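Local coordinates for DNA helicase RecQ (Deinococcus radiodurans, PDB 2RHF), which probably couples ATP hydrolysis to 3'-5' unwinding of duplex DNA in the full-length enzyme, of which this chain is the C-terminal HRDC domain, at residues E13-L18 against F27-N32; L35-A40 against A50-L55; Q42-A47 against A70-L75; E9-L14 against E65-A70. All coordinates share one frame; numbering follows the deposited sequence.

Contact 1 (E13-L18 against F27-N32); sequences ELRREL and FVVFTN
Arg-15 overlaps one face of the Phe-30 ring: its CD lies 4.2 Å from the ring centroid, displaced toward the rim, which makes a CH-pi contact. Nearer the backbone, Arg-15 CB reaches Phe-30 CZ at 3.9 Å. A bend at chi3 (64°) then turns the guanidinium off the ring and toward the backbone that follows Phe-30. There NH1 donates to Phe-30 O at 2.8 Å, with an N-H...O angle of 159°. The same NH1 and its neighbour NH2 converge end-on upon a single acceptor, Asn-32 OD1, each at 2.9 Å. Both nitrogens lie in the carbonyl plane of that amide, and the amide and guanidinium planes are only 21° apart, so the two flat groups meet edge to edge. With three bonds near its own plane, the guanidinium is held against rotation. Replacing Arg-15 with a leucine removes these donors, and Phe-30 O and Asn-32 OD1 would probably lose the tie that fixes the turn to helix 4-22. The apolar side continues where Val-29 CG1 fits against Leu-18 CD1 at 3.7 Å. Arg-15 thus bonds to the connection between helix 26-29 and helix 32-41, whose N-cap is Thr-31; Leu-35 of helix 32-41 packs on both Arg-15 and Phe-30, and Leu-18 touches Tyr-63 of helix 57-76.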
loop_
_atom_site.group_PDB
_atom_site.type_symbol
_atom_site.label_atom_id
_atom_site.label_comp_id
_atom_site.label_asym_id
_atom_site.label_seq_id
_atom_site.Cartn_x
_atom_site.Cartn_y
_atom_site.Cartn_z
ATOM N N GLU A 13 6.188 -4.117 -4.898
ATOM C CA GLU A 13 6.876 -5.247 -4.275
ATOM C C GLU A 13 6.030 -5.833 -3.155
ATOM O O GLU A 13 5.904 -7.055 -3.027
ATOM C CB GLU A 13 8.251 -4.808 -3.767
ATOM C CG GLU A 13 9.215 -4.536 -4.927
ATOM C CD GLU A 13 10.477 -3.770 -4.547
ATOM O OE1 GLU A 13 10.572 -3.216 -3.433
ATOM O OE2 GLU A 13 11.387 -3.704 -5.405
ATOM N N LEU A 14 5.437 -4.970 -2.341
ATOM C CA LEU A 14 4.539 -5.428 -1.285
ATOM C C LEU A 14 3.355 -6.172 -1.894
ATOM O O LEU A 14 2.974 -7.259 -1.432
ATOM C CB LEU A 14 4.040 -4.263 -0.449
ATOM C CG LEU A 14 2.933 -4.635 0.541
ATOM C CD1 LEU A 14 3.389 -5.673 1.565
ATOM C CD2 LEU A 14 2.410 -3.407 1.228
ATOM N N ARG A 15 2.751 -5.590 -2.922
ATOM C CA ARG A 15 1.593 -6.213 -3.549
ATOM C C ARG A 15 1.929 -7.631 -4.042
ATOM O O ARG A 15 1.134 -8.553 -3.853
ATOM C CB ARG A 15 1.052 -5.323 -4.659
ATOM C CG ARG A 15 -0.234 -5.863 -5.306
ATOM C CD ARG A 15 -0.926 -4.824 -6.146
ATOM N NE ARG A 15 -0.113 -4.414 -7.290
ATOM C CZ ARG A 15 -0.476 -3.481 -8.164
ATOM N NH1 ARG A 15 -1.649 -2.860 -8.039
ATOM N NH2 ARG A 15 0.317 -3.178 -9.167
ATOM N N ARG A 16 3.121 -7.816 -4.618
ATOM C CA ARG A 16 3.547 -9.160 -5.042
ATOM C C ARG A 16 3.681 -10.134 -3.876
ATOM O O ARG A 16 3.321 -11.302 -4.009
ATOM C CB ARG A 16 4.829 -9.097 -5.860
ATOM C CG ARG A 16 4.659 -8.443 -7.208
ATOM C CD ARG A 16 6.008 -8.241 -7.910
ATOM N NE ARG A 16 5.912 -7.190 -8.924
ATOM C CZ ARG A 16 6.709 -6.127 -9.004
ATOM N NH1 ARG A 16 7.720 -5.959 -8.147
ATOM N NH2 ARG A 16 6.514 -5.239 -9.969
ATOM N N GLU A 17 4.184 -9.658 -2.731
ATOM C CA GLU A 17 4.251 -10.506 -1.531
ATOM C C GLU A 17 2.856 -10.921 -1.094
ATOM O O GLU A 17 2.607 -12.088 -0.772
ATOM C CB GLU A 17 4.942 -9.778 -0.381
ATOM C CG GLU A 17 6.390 -9.451 -0.654
ATOM C CD GLU A 17 7.055 -8.629 0.443
ATOM O OE1 GLU A 17 6.373 -8.160 1.381
ATOM O OE2 GLU A 17 8.296 -8.460 0.348
ATOM N N LEU A 18 1.938 -9.957 -1.061
ATOM C CA LEU A 18 0.575 -10.223 -0.629
ATOM C C LEU A 18 -0.145 -11.171 -1.584
ATOM O O LEU A 18 -0.902 -12.040 -1.158
ATOM C CB LEU A 18 -0.195 -8.917 -0.466
ATOM C CG LEU A 18 0.352 -7.976 0.623
ATOM C CD1 LEU A 18 -0.375 -6.654 0.568
ATOM C CD2 LEU A 18 0.272 -8.587 2.022
ATOM N N PHE A 27 -4.963 -7.034 -8.729
ATOM C CA PHE A 27 -6.181 -6.260 -8.679
ATOM C C PHE A 27 -6.953 -6.462 -7.372
ATOM O O PHE A 27 -7.425 -5.496 -6.772
ATOM C CB PHE A 27 -7.057 -6.588 -9.893
ATOM C CG PHE A 27 -8.388 -5.936 -9.844
ATOM C CD1 PHE A 27 -8.529 -4.595 -10.200
ATOM C CD2 PHE A 27 -9.494 -6.628 -9.371
ATOM C CE1 PHE A 27 -9.770 -3.959 -10.103
ATOM C CE2 PHE A 27 -10.721 -5.996 -9.262
ATOM C CZ PHE A 27 -10.851 -4.655 -9.627
ATOM N N VAL A 28 -7.085 -7.712 -6.935
ATOM C CA VAL A 28 -7.823 -8.024 -5.721
ATOM C C VAL A 28 -7.065 -7.575 -4.465
ATOM O O VAL A 28 -7.692 -7.195 -3.482
ATOM C CB VAL A 28 -8.185 -9.524 -5.680
ATOM C CG1 VAL A 28 -8.668 -9.966 -4.304
ATOM C CG2 VAL A 28 -9.251 -9.824 -6.730
ATOM N N VAL A 29 -5.733 -7.596 -4.502
ATOM C CA VAL A 29 -4.937 -7.089 -3.380
ATOM C C VAL A 29 -5.156 -5.574 -3.221
ATOM O O VAL A 29 -5.683 -5.135 -2.210
ATOM C CB VAL A 29 -3.452 -7.507 -3.502
ATOM C CG1 VAL A 29 -2.610 -6.818 -2.430
ATOM C CG2 VAL A 29 -3.344 -9.027 -3.368
ATOM N N PHE A 30 -4.743 -4.787 -4.208
ATOM C CA PHE A 30 -5.179 -3.397 -4.346
ATOM C C PHE A 30 -4.854 -2.901 -5.735
ATOM O O PHE A 30 -3.870 -3.313 -6.338
ATOM C CB PHE A 30 -4.665 -2.445 -3.227
ATOM C CG PHE A 30 -3.165 -2.446 -3.007
ATOM C CD1 PHE A 30 -2.324 -1.679 -3.809
ATOM C CD2 PHE A 30 -2.611 -3.157 -1.948
ATOM C CE1 PHE A 30 -0.956 -1.643 -3.578
ATOM C CE2 PHE A 30 -1.229 -3.117 -1.703
ATOM C CZ PHE A 30 -0.407 -2.372 -2.529
ATOM N N THR A 31 -5.688 -2.013 -6.255
ATOM C CA THR A 31 -5.580 -1.616 -7.646
ATOM C C THR A 31 -4.472 -0.588 -7.862
ATOM O O THR A 31 -3.941 -0.005 -6.902
ATOM C CB THR A 31 -6.886 -1.022 -8.140
ATOM O OG1 THR A 31 -7.036 0.279 -7.569
ATOM C CG2 THR A 31 -8.087 -1.907 -7.758
ATOM N N ASN A 32 -4.143 -0.331 -9.128
ATOM C CA ASN A 32 -3.161 0.682 -9.430
ATOM C C ASN A 32 -3.587 2.080 -9.015
ATOM O O ASN A 32 -2.752 2.862 -8.580
ATOM C CB ASN A 32 -2.777 0.676 -10.902
ATOM C CG ASN A 32 -1.747 -0.389 -11.234
ATOM O OD1 ASN A 32 -1.453 -1.273 -10.426
ATOM N ND2 ASN A 32 -1.207 -0.321 -12.433
#

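Contact 2 (L35-A40 against A50-L55); sequences LEALAA and AEVPGL
Val-52 is the bump that enters the hollow between Ala-37 and Leu-38 on the surface of helix 32-41. Its CG1 stands 3.8 Å from Ala-37 CB, and turns its other flank to Leu-38, with CD2 of that leucine 3.9 Å from Val-52 CG1. With CG1 anti to the backbone N (chi1 176°), the second branch also faces the leucine: Val-52 CG2 lies 3.9 Å from Leu-38 CD2, and the two side chains cross at about a right angle. The single methyl of Ala-37 keeps the floor of the hollow low, and the ring of Pro-53 borders it, its CD 4.1 Å from Ala-37 CB. Leu-38 CD2 projects in turn toward Leu-55, 4.4 Å from Leu-55 CD2. The loop carrying these residues joins helix 46-49 to helix 57-76, and its Val-Pro-Gly-Leu sequence resembles the hairpin of helix-hairpin-helix motifs. Leu-49 touches both Leu-38 and Leu-55 and extends the apolar layer. Every side-chain contact across the pair joins carbon to carbon, with no hydrogen bond between the segments, which implies that shape complementarity and exclusion of water, rather than directional bonding, hold loop and helix together.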
loop_
_atom_site.group_PDB
_atom_site.type_symbol
_atom_site.label_atom_id
_atom_site.label_comp_id
_atom_site.label_asym_id
_atom_site.label_seq_id
_atom_site.Cartn_x
_atom_site.Cartn_y
_atom_site.Cartn_z
ATOM N N LEU A 35 -2.787 2.146 -5.413
ATOM C CA LEU A 35 -1.339 2.205 -5.280
ATOM C C LEU A 35 -0.828 3.629 -5.490
ATOM O O LEU A 35 -0.024 4.143 -4.688
ATOM C CB LEU A 35 -0.701 1.225 -6.255
ATOM C CG LEU A 35 0.794 0.953 -6.092
ATOM C CD1 LEU A 35 1.137 -0.396 -6.669
ATOM C CD2 LEU A 35 1.637 2.033 -6.740
ATOM N N GLU A 36 -1.327 4.296 -6.527
ATOM C CA GLU A 36 -0.926 5.651 -6.816
ATOM C C GLU A 36 -1.334 6.611 -5.725
ATOM O O GLU A 36 -0.578 7.516 -5.392
ATOM C CB GLU A 36 -1.478 6.082 -8.157
ATOM C CG GLU A 36 -0.676 5.460 -9.294
ATOM C CD GLU A 36 -1.453 5.205 -10.543
ATOM O OE1 GLU A 36 -2.536 5.804 -10.745
ATOM O OE2 GLU A 36 -0.963 4.388 -11.335
ATOM N N ALA A 37 -2.526 6.425 -5.173
ATOM C CA ALA A 37 -2.977 7.262 -4.070
ATOM C C ALA A 37 -2.113 7.045 -2.821
ATOM O O ALA A 37 -1.801 7.998 -2.107
ATOM C CB ALA A 37 -4.451 6.998 -3.780
ATOM N N LEU A 38 -1.724 5.802 -2.554
ATOM C CA LEU A 38 -0.821 5.513 -1.442
ATOM C C LEU A 38 0.515 6.206 -1.613
ATOM O O LEU A 38 1.048 6.800 -0.674
ATOM C CB LEU A 38 -0.634 4.004 -1.280
ATOM C CG LEU A 38 -1.848 3.219 -0.782
ATOM C CD1 LEU A 38 -1.647 1.727 -0.959
ATOM C CD2 LEU A 38 -2.162 3.568 0.692
ATOM N N ALA A 39 1.063 6.145 -2.822
ATOM C CA ALA A 39 2.356 6.760 -3.091
ATOM C C ALA A 39 2.287 8.280 -2.999
ATOM O O ALA A 39 3.220 8.911 -2.507
ATOM C CB ALA A 39 2.888 6.327 -4.451
ATOM N N ALA A 40 1.184 8.863 -3.465
ATOM C CA ALA A 40 1.017 10.314 -3.458
ATOM C C ALA A 40 0.738 10.835 -2.057
ATOM O O ALA A 40 1.303 11.847 -1.648
ATOM C CB ALA A 40 -0.115 10.717 -4.413
ATOM N N ALA A 50 -7.338 5.404 6.145
ATOM C CA ALA A 50 -8.795 5.457 5.976
ATOM C C ALA A 50 -9.222 6.527 4.982
ATOM O O ALA A 50 -10.345 6.510 4.496
ATOM C CB ALA A 50 -9.482 5.670 7.327
ATOM N N GLU A 51 -8.325 7.461 4.684
ATOM C CA GLU A 51 -8.599 8.537 3.745
ATOM C C GLU A 51 -8.184 8.207 2.304
ATOM O O GLU A 51 -8.420 9.001 1.398
ATOM C CB GLU A 51 -7.910 9.817 4.218
ATOM C CG GLU A 51 -8.372 10.286 5.602
ATOM C CD GLU A 51 -7.418 11.275 6.259
ATOM O OE1 GLU A 51 -6.295 11.478 5.742
ATOM O OE2 GLU A 51 -7.794 11.845 7.309
ATOM N N VAL A 52 -7.574 7.042 2.089
ATOM C CA VAL A 52 -7.061 6.678 0.764
ATOM C C VAL A 52 -8.171 6.099 -0.121
ATOM O O VAL A 52 -8.752 5.070 0.222
ATOM C CB VAL A 52 -5.918 5.652 0.876
ATOM C CG1 VAL A 52 -5.453 5.211 -0.523
ATOM C CG2 VAL A 52 -4.760 6.249 1.664
ATOM N N PRO A 53 -8.472 6.763 -1.273
ATOM C CA PRO A 53 -9.511 6.244 -2.171
ATOM C C PRO A 53 -9.240 4.823 -2.656
ATOM O O PRO A 53 -8.118 4.491 -3.052
ATOM C CB PRO A 53 -9.480 7.222 -3.357
ATOM C CG PRO A 53 -8.898 8.463 -2.822
ATOM C CD PRO A 53 -7.912 8.038 -1.770
ATOM N N GLY A 54 -10.273 3.990 -2.619
ATOM C CA GLY A 54 -10.212 2.674 -3.213
ATOM C C GLY A 54 -9.630 1.587 -2.339
ATOM O O GLY A 54 -9.675 0.417 -2.710
ATOM N N LEU A 55 -9.071 1.951 -1.177
ATOM C CA LEU A 55 -8.449 0.951 -0.319
ATOM C C LEU A 55 -9.481 0.166 0.488
ATOM O O LEU A 55 -9.624 -1.025 0.302
ATOM C CB LEU A 55 -7.369 1.575 0.576
ATOM C CG LEU A 55 -6.567 0.601 1.433
ATOM C CD1 LEU A 55 -5.828 -0.417 0.581
ATOM C CD2 LEU A 55 -5.603 1.365 2.309
#

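Contact 3 (Q42-A47 against A70-L75); sequences QPRTLA and AINTVL
Successive bends at chi2 (-61°) and chi3 (-62°) fold Arg-44 back on itself and present its NE edge to Asn-72. NE and NH2 grip one atom side-on: Asn-72 OD1 accepts from Arg-44 NE at 2.9 Å and from Arg-44 NH2 at 2.8 Å. The acceptor lies close to the guanidinium plane, yet the amide is turned 63° from that plane, so the pair is far from coplanar. Over one guanidinium face, Leu-75 CD1 sits 3.5 Å above its centre. The other end of the amide is engaged as well: a water accepts from Asn-72 ND2 at 3.0 Å and donates to Arg-44 O at 2.8 Å. A leucine in place of Asn-72 would probably leave the Arg-44 guanidinium without this acceptor, more able to turn, and break the water bridge. Deeper in, Ile-71 CD1 packs on Pro-43 CD at 3.8 Å. Gln-42 lays its amide oxygen against the Leu-75 methyls, while its NE2 bonds Ser-2, a leftover of the construct ahead of the natural sequence. The arrangement belongs to the helical HRDC fold: the connection leaving helix 32-41, ended by Thr-45 as N-cap of helix 46-49, passes across the last helix, 57-76.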
loop_
_atom_site.group_PDB
_atom_site.type_symbol
_atom_site.label_atom_id
_atom_site.label_comp_id
_atom_site.label_asym_id
_atom_site.label_seq_id
_atom_site.Cartn_x
_atom_site.Cartn_y
_atom_site.Cartn_z
ATOM N N GLN A 42 1.164 9.230 0.898
ATOM C CA GLN A 42 2.122 8.774 1.907
ATOM C C GLN A 42 1.488 8.672 3.307
ATOM O O GLN A 42 2.011 9.237 4.267
ATOM C CB GLN A 42 3.317 9.749 1.994
ATOM C CG GLN A 42 4.235 9.913 0.773
ATOM C CD GLN A 42 5.441 10.875 1.082
ATOM O OE1 GLN A 42 5.684 11.223 2.245
ATOM N NE2 GLN A 42 6.163 11.270 0.057
ATOM N N PRO A 43 0.399 7.911 3.450
ATOM C CA PRO A 43 -0.167 7.772 4.787
ATOM C C PRO A 43 0.833 7.155 5.756
ATOM O O PRO A 43 1.617 6.277 5.376
ATOM C CB PRO A 43 -1.337 6.822 4.561
ATOM C CG PRO A 43 -0.975 6.070 3.340
ATOM C CD PRO A 43 -0.305 7.063 2.471
ATOM N N ARG A 44 0.790 7.638 7.000
ATOM C CA ARG A 44 1.740 7.230 8.049
ATOM C C ARG A 44 1.018 6.641 9.243
ATOM O O ARG A 44 1.659 6.207 10.209
ATOM C CB ARG A 44 2.580 8.421 8.535
ATOM C CG ARG A 44 3.165 9.294 7.435
ATOM C CD ARG A 44 4.127 8.520 6.521
ATOM N NE ARG A 44 5.309 7.991 7.210
ATOM C CZ ARG A 44 6.336 8.741 7.608
ATOM N NH1 ARG A 44 6.337 10.055 7.395
ATOM N NH2 ARG A 44 7.363 8.173 8.214
ATOM N N THR A 45 -0.312 6.658 9.193
ATOM C CA THR A 45 -1.154 6.221 10.306
ATOM C C THR A 45 -2.375 5.506 9.761
ATOM O O THR A 45 -2.723 5.654 8.583
ATOM C CB THR A 45 -1.690 7.418 11.132
ATOM O OG1 THR A 45 -2.560 8.207 10.303
ATOM C CG2 THR A 45 -0.564 8.284 11.662
ATOM N N LEU A 46 -3.071 4.793 10.636
ATOM C CA LEU A 46 -4.347 4.190 10.275
ATOM C C LEU A 46 -5.376 5.237 9.885
ATOM O O LEU A 46 -6.148 5.030 8.945
ATOM C CB LEU A 46 -4.876 3.328 11.416
ATOM C CG LEU A 46 -4.076 2.062 11.710
ATOM C CD1 LEU A 46 -4.723 1.329 12.863
ATOM C CD2 LEU A 46 -3.952 1.150 10.490
ATOM N N ALA A 47 -5.387 6.367 10.599
ATOM C CA ALA A 47 -6.306 7.452 10.267
ATOM C C ALA A 47 -6.106 7.935 8.831
ATOM O O ALA A 47 -7.067 8.182 8.101
ATOM C CB ALA A 47 -6.133 8.606 11.241
ATOM N N ALA A 70 5.899 -0.509 4.397
ATOM C CA ALA A 70 6.521 -0.309 3.088
ATOM C C ALA A 70 6.848 1.179 2.863
ATOM O O ALA A 70 7.959 1.535 2.457
ATOM C CB ALA A 70 5.625 -0.836 1.974
ATOM N N ILE A 71 5.881 2.043 3.144
ATOM C CA ILE A 71 6.077 3.475 3.003
ATOM C C ILE A 71 7.213 3.958 3.916
ATOM O O ILE A 71 8.097 4.699 3.475
ATOM C CB ILE A 71 4.750 4.207 3.284
ATOM C CG1 ILE A 71 3.753 3.925 2.143
ATOM C CG2 ILE A 71 4.971 5.717 3.448
ATOM C CD1 ILE A 71 2.320 4.273 2.465
ATOM N N ASN A 72 7.203 3.537 5.179
ATOM C CA ASN A 72 8.236 3.954 6.117
ATOM C C ASN A 72 9.611 3.469 5.742
ATOM O O ASN A 72 10.598 4.175 5.938
ATOM C CB ASN A 72 7.880 3.502 7.526
ATOM C CG ASN A 72 6.766 4.324 8.115
ATOM O OD1 ASN A 72 6.653 5.502 7.820
ATOM N ND2 ASN A 72 5.942 3.714 8.937
ATOM N N THR A 73 9.690 2.270 5.180
ATOM C CA THR A 73 10.974 1.727 4.772
ATOM C C THR A 73 11.596 2.611 3.693
ATOM O O THR A 73 12.807 2.872 3.706
ATOM C CB THR A 73 10.832 0.261 4.312
ATOM O OG1 THR A 73 10.392 -0.539 5.418
ATOM C CG2 THR A 73 12.165 -0.295 3.829
ATOM N N VAL A 74 10.773 3.073 2.759
ATOM C CA VAL A 74 11.244 3.990 1.722
ATOM C C VAL A 74 11.580 5.369 2.292
ATOM O O VAL A 74 12.633 5.929 1.989
ATOM C CB VAL A 74 10.210 4.104 0.584
ATOM C CG1 VAL A 74 10.615 5.208 -0.407
ATOM C CG2 VAL A 74 10.047 2.761 -0.107
ATOM N N LEU A 75 10.689 5.933 3.099
ATOM C CA LEU A 75 10.901 7.305 3.577
ATOM C C LEU A 75 12.081 7.416 4.526
ATOM O O LEU A 75 12.791 8.422 4.507
ATOM C CB LEU A 75 9.653 7.842 4.252
ATOM C CG LEU A 75 8.429 8.054 3.366
ATOM C CD1 LEU A 75 7.257 8.506 4.194
ATOM C CD2 LEU A 75 8.703 9.022 2.246
HETATM O O HOH W 1 4.288 5.543 10.698
#

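Contact 4 (E9-L14 against E65-A70); sequences EALREL and ERILDA
Leu-14 N bonds Ala-10 O at 2.8 Å, the shortest backbone hydrogen bond in either segment, and this helical turn sets both residues on the side that meets helix 57-76. Leu-14 reaches farthest across. A chi1 of 171° swings its CG away from the backbone N and sends the two methyls to different partners. CD2 slides in against the partner backbone, 3.7 Å from both Arg-66 O and Ile-67 CA, and also meets Ile-67 CG1 at 3.8 Å and Ala-70 CB at 4.2 Å. CD1 instead crosses the folded chain of Arg-66 at a slant, 3.8 Å from Arg-66 NE. The polar ends of that guanidinium are engaged elsewhere, in salt bridges from NH1 to Glu-21 and from NH2 to Glu-17. The pair joins the first and last helices of the HRDC helical domain; the axes of segments 9-14 and 65-70 make 145° between their N-to-C directions, nearer antiparallel than perpendicular, and come within 9.8 Å. Small residues mark the nearest backbones: Ala-10 and Ala-70 have CA atoms 6.0 Å apart, and Ala-10 CB faces the carbonyl oxygen of Ala-70. No hydrogen bond crosses between the segments. Toward the interior, Leu-11 CD2 packs loosely on the CG2 branch of Ile-67; Leu-11 also meets Leu-35 and Leu-38 of helix 32-41, while Ile-67 continues onto Leu-49 of helix 46-49.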
loop_
_atom_site.group_PDB
_atom_site.type_symbol
_atom_site.label_atom_id
_atom_site.label_comp_id
_atom_site.label_asym_id
_atom_site.label_seq_id
_atom_site.Cartn_x
_atom_site.Cartn_y
_atom_site.Cartn_z
ATOM N N GLU A 9 7.438 1.636 -6.296
ATOM C CA GLU A 9 8.147 0.363 -6.413
ATOM C C GLU A 9 7.962 -0.498 -5.163
ATOM O O GLU A 9 7.687 -1.693 -5.271
ATOM C CB GLU A 9 9.650 0.575 -6.674
ATOM C CG GLU A 9 10.463 -0.748 -6.584
ATOM C CD GLU A 9 11.983 -0.575 -6.686
ATOM O OE1 GLU A 9 12.445 0.474 -7.175
ATOM O OE2 GLU A 9 12.728 -1.511 -6.285
ATOM N N ALA A 10 8.124 0.101 -3.979
ATOM C CA ALA A 10 7.954 -0.656 -2.741
ATOM C C ALA A 10 6.535 -1.182 -2.635
ATOM O O ALA A 10 6.323 -2.317 -2.206
ATOM C CB ALA A 10 8.299 0.193 -1.546
ATOM N N LEU A 11 5.559 -0.372 -3.031
ATOM C CA LEU A 11 4.179 -0.814 -2.971
ATOM C C LEU A 11 3.890 -1.943 -3.970
ATOM O O LEU A 11 3.140 -2.864 -3.656
ATOM C CB LEU A 11 3.237 0.359 -3.166
ATOM C CG LEU A 11 3.247 1.357 -2.003
ATOM C CD1 LEU A 11 2.642 2.675 -2.455
ATOM C CD2 LEU A 11 2.522 0.808 -0.775
ATOM N N ARG A 12 4.507 -1.890 -5.150
ATOM C CA ARG A 12 4.387 -2.994 -6.097
ATOM C C ARG A 12 5.037 -4.267 -5.556
ATOM O O ARG A 12 4.510 -5.368 -5.732
ATOM C CB ARG A 12 5.009 -2.629 -7.443
ATOM C CG ARG A 12 4.117 -1.757 -8.293
ATOM C CD ARG A 12 4.603 -1.616 -9.738
ATOM N NE ARG A 12 3.530 -1.002 -10.523
ATOM C CZ ARG A 12 3.285 0.308 -10.578
ATOM N NH1 ARG A 12 4.079 1.170 -9.960
ATOM N NH2 ARG A 12 2.252 0.761 -11.272
ATOM N N GLU A 13 6.188 -4.117 -4.898
ATOM C CA GLU A 13 6.876 -5.247 -4.275
ATOM C C GLU A 13 6.030 -5.833 -3.155
ATOM O O GLU A 13 5.904 -7.055 -3.027
ATOM C CB GLU A 13 8.251 -4.808 -3.767
ATOM C CG GLU A 13 9.215 -4.536 -4.927
ATOM C CD GLU A 13 10.477 -3.770 -4.547
ATOM O OE1 GLU A 13 10.572 -3.216 -3.433
ATOM O OE2 GLU A 13 11.387 -3.704 -5.405
ATOM N N LEU A 14 5.437 -4.970 -2.341
ATOM C CA LEU A 14 4.539 -5.428 -1.285
ATOM C C LEU A 14 3.355 -6.172 -1.894
ATOM O O LEU A 14 2.974 -7.259 -1.432
ATOM C CB LEU A 14 4.040 -4.263 -0.449
ATOM C CG LEU A 14 2.933 -4.635 0.541
ATOM C CD1 LEU A 14 3.389 -5.673 1.565
ATOM C CD2 LEU A 14 2.410 -3.407 1.228
ATOM N N GLU A 65 -0.940 -2.405 8.159
ATOM C CA GLU A 65 0.362 -2.303 8.814
ATOM C C GLU A 65 1.494 -2.569 7.828
ATOM O O GLU A 65 2.504 -1.871 7.845
ATOM C CB GLU A 65 0.441 -3.225 10.028
ATOM C CG GLU A 65 -0.443 -2.780 11.218
ATOM C CD GLU A 65 -0.163 -1.347 11.736
ATOM O OE1 GLU A 65 0.937 -0.799 11.500
ATOM O OE2 GLU A 65 -1.063 -0.773 12.392
ATOM N N ARG A 66 1.320 -3.546 6.943
ATOM C CA ARG A 66 2.325 -3.832 5.916
ATOM C C ARG A 66 2.505 -2.652 4.951
ATOM O O ARG A 66 3.626 -2.356 4.528
ATOM C CB ARG A 66 1.965 -5.101 5.125
ATOM C CG ARG A 66 1.852 -6.384 5.901
ATOM C CD ARG A 66 3.169 -7.083 6.030
ATOM N NE ARG A 66 3.696 -7.625 4.777
ATOM C CZ ARG A 66 3.364 -8.798 4.225
ATOM N NH1 ARG A 66 2.444 -9.586 4.777
ATOM N NH2 ARG A 66 3.959 -9.184 3.101
ATOM N N ILE A 67 1.407 -1.995 4.585
ATOM C CA ILE A 67 1.466 -0.831 3.722
ATOM C C ILE A 67 2.232 0.299 4.403
ATOM O O ILE A 67 3.112 0.920 3.796
ATOM C CB ILE A 67 0.045 -0.378 3.324
ATOM C CG1 ILE A 67 -0.594 -1.396 2.363
ATOM C CG2 ILE A 67 0.078 1.024 2.698
ATOM C CD1 ILE A 67 -2.104 -1.234 2.174
ATOM N N LEU A 68 1.900 0.593 5.652
ATOM C CA LEU A 68 2.607 1.665 6.373
ATOM C C LEU A 68 4.087 1.357 6.477
ATOM O O LEU A 68 4.916 2.244 6.337
ATOM C CB LEU A 68 2.017 1.871 7.759
ATOM C CG LEU A 68 0.567 2.371 7.796
ATOM C CD1 LEU A 68 0.107 2.548 9.238
ATOM C CD2 LEU A 68 0.396 3.681 7.010
ATOM N N ASP A 69 4.422 0.093 6.721
ATOM C CA ASP A 69 5.815 -0.324 6.849
ATOM C C ASP A 69 6.553 -0.177 5.510
ATOM O O ASP A 69 7.718 0.230 5.487
ATOM C CB ASP A 69 5.835 -1.763 7.396
ATOM C CG ASP A 69 7.222 -2.376 7.476
ATOM O OD1 ASP A 69 8.197 -1.689 7.871
ATOM O OD2 ASP A 69 7.302 -3.594 7.189
ATOM N N ALA A 70 5.899 -0.509 4.397
ATOM C CA ALA A 70 6.521 -0.309 3.088
ATOM C C ALA A 70 6.848 1.179 2.863
ATOM O O ALA A 70 7.959 1.535 2.457
ATOM C CB ALA A 70 5.625 -0.836 1.974
#

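In the fold
Contact 4 lies about 5 Å from the chain centre and adjoins the other three, its centre about 9 Å from contact 1, 12 Å from contact 2 and 8 Å from contact 3. It shares helix 4-22 with contact 1, where Phe-30 CZ lies 3.8 Å from Leu-11 O, and helix 57-76 with contact 3. Contacts 1 and 3 fall on opposite sides of the chain's centre, about 16 Å apart between centres. Contact 2 joins the core through Leu-38 CB, 3.7 Å from Leu-11 CD1, and adjoins contact 3 where Val-52 meets Pro-43. All four are structural contacts, 1 and 3 adding arginine hydrogen bonds to packing; the ATPase motor lies outside this HRDC domain.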